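Local atomic coordinates of beta chain (Acipenser persicus, PDB entry 6IYH), a protein that binds haem as the beta chain of a four-chain sturgeon haemoglobin and, as in other haemoglobins, probably carries oxygen reversibly in the blood. Residues T12-V17 against D68-A73. Sequence-based numbering, arbitrary orientation.
Sequences TLWAKV and DSVGNA. With HEM (protoporphyrin IX containing Fe), chain D.
W14 reaches across to G71 and V70, packing the last turn of helix 4-14 against helix 57-75; in globin-fold nomenclature these are the A and E helices. The benzo half of the indole does the touching. Its CZ2 lies 3.5 Å from G71 CA, and two atoms round the six-membered ring, beyond CH2, CZ3 stands 4.0 Å from V70 CG1. Both approaches are oblique to the ring, so the fit is apolar van der Waals packing rather than a stack. The nearest backbone pair, W14 CA and G71 CA, is 7.9 Å apart, a distance the indole bridges. Glycine makes the short approach possible: a CB modelled on G71 would fall 3.1 Å from W14 CZ2, too close for two carbons. Swinging CG to the side opposite the backbone N (chi1 -173°) carries the indole out from its own helix to G71. With an alanine in place of W14, the indole is gone; a gap would probably open beside G71, and V70 CG1 would lose its aromatic neighbour.

Farther out, V17 CB sits 3.8 Å above one face of the indole, offset toward its rim. The type I turn from W14 to V17 puts it there, closed by the bond from V17 N to W14 O at 3.0 Å. V19 of helix 19-33 and W129 of helix 123-142 also touch the W14 side chain, which therefore lies where three other helices meet helix 4-14. Next to V70 in sequence, S69 points away from this interface and belongs to the haem pocket, so a single helix takes the indole on one flank and the porphyrin on another. There S69 OG comes within 3.7 Å of the haem methyl carbon CMB.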
loop_
_atom_site.group_PDB
_atom_site.type_symbol
_atom_site.label_atom_id
_atom_site.label_comp_id
_atom_site.label_asym_id
_atom_site.label_seq_id
_atom_site.Cartn_x
_atom_site.Cartn_y
_atom_site.Cartn_z
ATOM N N THR B 12 -19.801 18.732 14.173
ATOM C CA THR B 12 -20.794 19.534 13.426
ATOM C C THR B 12 -21.201 18.874 12.129
ATOM O O THR B 12 -22.369 18.890 11.770
ATOM C CB THR B 12 -20.442 21.012 13.126
ATOM O OG1 THR B 12 -19.412 21.092 12.160
ATOM C CG2 THR B 12 -19.922 21.701 14.362
ATOM N N LEU B 13 -20.238 18.320 11.407
ATOM C CA LEU B 13 -20.601 17.648 10.171
ATOM C C LEU B 13 -21.396 16.399 10.491
ATOM O O LEU B 13 -22.367 16.110 9.791
ATOM C CB LEU B 13 -19.315 17.302 9.366
ATOM C CG LEU B 13 -19.629 16.822 7.949
ATOM C CD1 LEU B 13 -18.496 17.072 6.941
ATOM C CD2 LEU B 13 -19.728 15.302 7.945
ATOM N N TRP B 14 -21.033 15.664 11.539
ATOM C CA TRP B 14 -21.691 14.415 11.913
ATOM C C TRP B 14 -23.139 14.656 12.235
ATOM O O TRP B 14 -24.015 13.852 11.893
ATOM C CB TRP B 14 -21.044 13.720 13.072
ATOM C CG TRP B 14 -21.587 12.406 13.340
ATOM C CD1 TRP B 14 -22.295 11.983 14.400
ATOM C CD2 TRP B 14 -21.489 11.255 12.445
ATOM N NE1 TRP B 14 -22.670 10.688 14.228
ATOM C CE2 TRP B 14 -22.160 10.201 13.065
ATOM C CE3 TRP B 14 -20.924 11.058 11.174
ATOM C CZ2 TRP B 14 -22.289 8.917 12.468
ATOM C CZ3 TRP B 14 -20.986 9.758 10.618
ATOM C CH2 TRP B 14 -21.664 8.746 11.255
ATOM N N ALA B 15 -23.408 15.810 12.846
ATOM C CA ALA B 15 -24.800 16.112 13.212
ATOM C C ALA B 15 -25.720 16.248 12.005
ATOM O O ALA B 15 -26.962 16.199 12.166
ATOM C CB ALA B 15 -24.836 17.382 14.046
ATOM N N LYS B 16 -25.178 16.393 10.788
ATOM C CA LYS B 16 -25.962 16.508 9.592
ATOM C C LYS B 16 -25.822 15.250 8.697
ATOM O O LYS B 16 -26.320 15.282 7.600
ATOM C CB LYS B 16 -25.523 17.684 8.756
ATOM C CG LYS B 16 -25.657 19.013 9.463
ATOM C CD LYS B 16 -25.300 20.161 8.532
ATOM C CE LYS B 16 -26.061 21.364 9.079
ATOM N NZ LYS B 16 -25.556 22.643 8.528
ATOM N N VAL B 17 -25.136 14.218 9.169
ATOM C CA VAL B 17 -24.967 12.992 8.291
ATOM C C VAL B 17 -26.209 12.077 8.427
ATOM O O VAL B 17 -26.532 11.617 9.506
ATOM C CB VAL B 17 -23.690 12.212 8.683
ATOM C CG1 VAL B 17 -23.715 10.781 8.136
ATOM C CG2 VAL B 17 -22.453 12.989 8.201
ATOM N N ASP B 68 -23.072 3.818 11.473
ATOM C CA ASP B 68 -23.339 3.801 12.948
ATOM C C ASP B 68 -22.139 3.510 13.782
ATOM O O ASP B 68 -21.925 4.185 14.783
ATOM C CB ASP B 68 -24.492 2.861 13.281
ATOM C CG ASP B 68 -25.811 3.414 12.823
ATOM O OD1 ASP B 68 -25.821 4.574 12.410
ATOM O OD2 ASP B 68 -26.837 2.681 12.882
ATOM N N SER B 69 -21.258 2.610 13.305
ATOM C CA SER B 69 -19.985 2.301 13.935
ATOM C C SER B 69 -19.017 3.432 13.839
ATOM O O SER B 69 -18.280 3.683 14.750
ATOM C CB SER B 69 -19.425 1.038 13.267
ATOM O OG SER B 69 -18.266 0.613 13.874
ATOM N N VAL B 70 -19.032 4.165 12.732
ATOM C CA VAL B 70 -18.250 5.400 12.664
ATOM C C VAL B 70 -18.759 6.342 13.758
ATOM O O VAL B 70 -17.996 6.938 14.495
ATOM C CB VAL B 70 -18.392 6.040 11.270
ATOM C CG1 VAL B 70 -17.758 7.435 11.292
ATOM C CG2 VAL B 70 -17.712 5.218 10.150
ATOM N N GLY B 71 -20.071 6.437 13.904
ATOM C CA GLY B 71 -20.621 7.206 15.032
ATOM C C GLY B 71 -20.100 6.756 16.378
ATOM O O GLY B 71 -19.688 7.587 17.218
ATOM N N ASN B 72 -20.019 5.450 16.596
ATOM C CA ASN B 72 -19.371 4.907 17.849
ATOM C C ASN B 72 -17.924 5.342 17.974
ATOM O O ASN B 72 -17.433 5.756 19.061
ATOM C CB ASN B 72 -19.435 3.368 17.946
ATOM C CG ASN B 72 -20.837 2.830 18.060
ATOM O OD1 ASN B 72 -21.707 3.464 18.640
ATOM N ND2 ASN B 72 -21.076 1.651 17.488
ATOM N N ALA B 73 -17.168 5.299 16.856
ATOM C CA ALA B 73 -15.787 5.775 16.924
ATOM C C ALA B 73 -15.699 7.236 17.322
ATOM O O ALA B 73 -14.821 7.646 18.068
ATOM C CB ALA B 73 -15.049 5.538 15.600
HETATM C CHA HEM D . -19.370 -6.441 9.535
HETATM C CHB HEM D . -17.825 -2.060 10.748
HETATM C CHC HEM D . -14.858 -2.135 6.902
HETATM C CHD HEM D . -16.328 -6.598 5.816
HETATM C C1A HEM D . -19.149 -5.248 10.183
HETATM C C2A HEM D . -19.939 -4.822 11.295
HETATM C C3A HEM D . -19.534 -3.606 11.619
HETATM C C4A HEM D . -18.511 -3.228 10.708
HETATM C CMA HEM D . -20.076 -2.740 12.757
HETATM C CAA HEM D . -21.026 -5.596 12.019
HETATM C CBA HEM D . -20.408 -6.311 13.218
HETATM C CGA HEM D . -21.402 -7.104 14.054
HETATM O O1A HEM D . -21.982 -8.114 13.605
HETATM O O2A HEM D . -21.644 -6.769 15.227
HETATM C C1B HEM D . -16.869 -1.677 9.784
HETATM C C2B HEM D . -16.163 -0.425 9.793
HETATM C C3B HEM D . -15.395 -0.433 8.665
HETATM C C4B HEM D . -15.534 -1.750 8.058
HETATM C CMB HEM D . -16.307 0.784 10.734
HETATM C CAB HEM D . -14.468 0.567 8.092
HETATM C CBB HEM D . -14.466 1.864 8.446
HETATM C C1C HEM D . -15.011 -3.308 6.202
HETATM C C2C HEM D . -14.338 -3.720 4.989
HETATM C C3C HEM D . -14.759 -5.008 4.695
HETATM C C4C HEM D . -15.643 -5.427 5.787
HETATM C CMC HEM D . -13.530 -2.754 4.198
HETATM C CAC HEM D . -14.478 -5.881 3.528
HETATM C CBC HEM D . -13.836 -5.396 2.454
HETATM C C1D HEM D . -17.350 -6.862 6.746
HETATM C C2D HEM D . -18.137 -8.081 6.663
HETATM C C3D HEM D . -18.962 -8.090 7.719
HETATM C C4D HEM D . -18.673 -6.817 8.382
HETATM C CMD HEM D . -17.961 -9.205 5.639
HETATM C CAD HEM D . -20.022 -9.120 8.085
HETATM C CBD HEM D . -21.210 -8.800 7.130
HETATM C CGD HEM D . -22.458 -9.656 7.271
HETATM O O1D HEM D . -23.375 -9.340 8.051
HETATM O O2D HEM D . -22.599 -10.630 6.535
HETATM N NA HEM D . -18.305 -4.276 9.846
HETATM N NB HEM D . -16.407 -2.468 8.789
HETATM N NC HEM D . -15.744 -4.395 6.655
HETATM N ND HEM D . -17.642 -6.076 7.811
HETATM FE FE HEM D . -17.023 -4.353 8.305
HETATM O O HOH W 1 -18.379 -3.515 6.966
#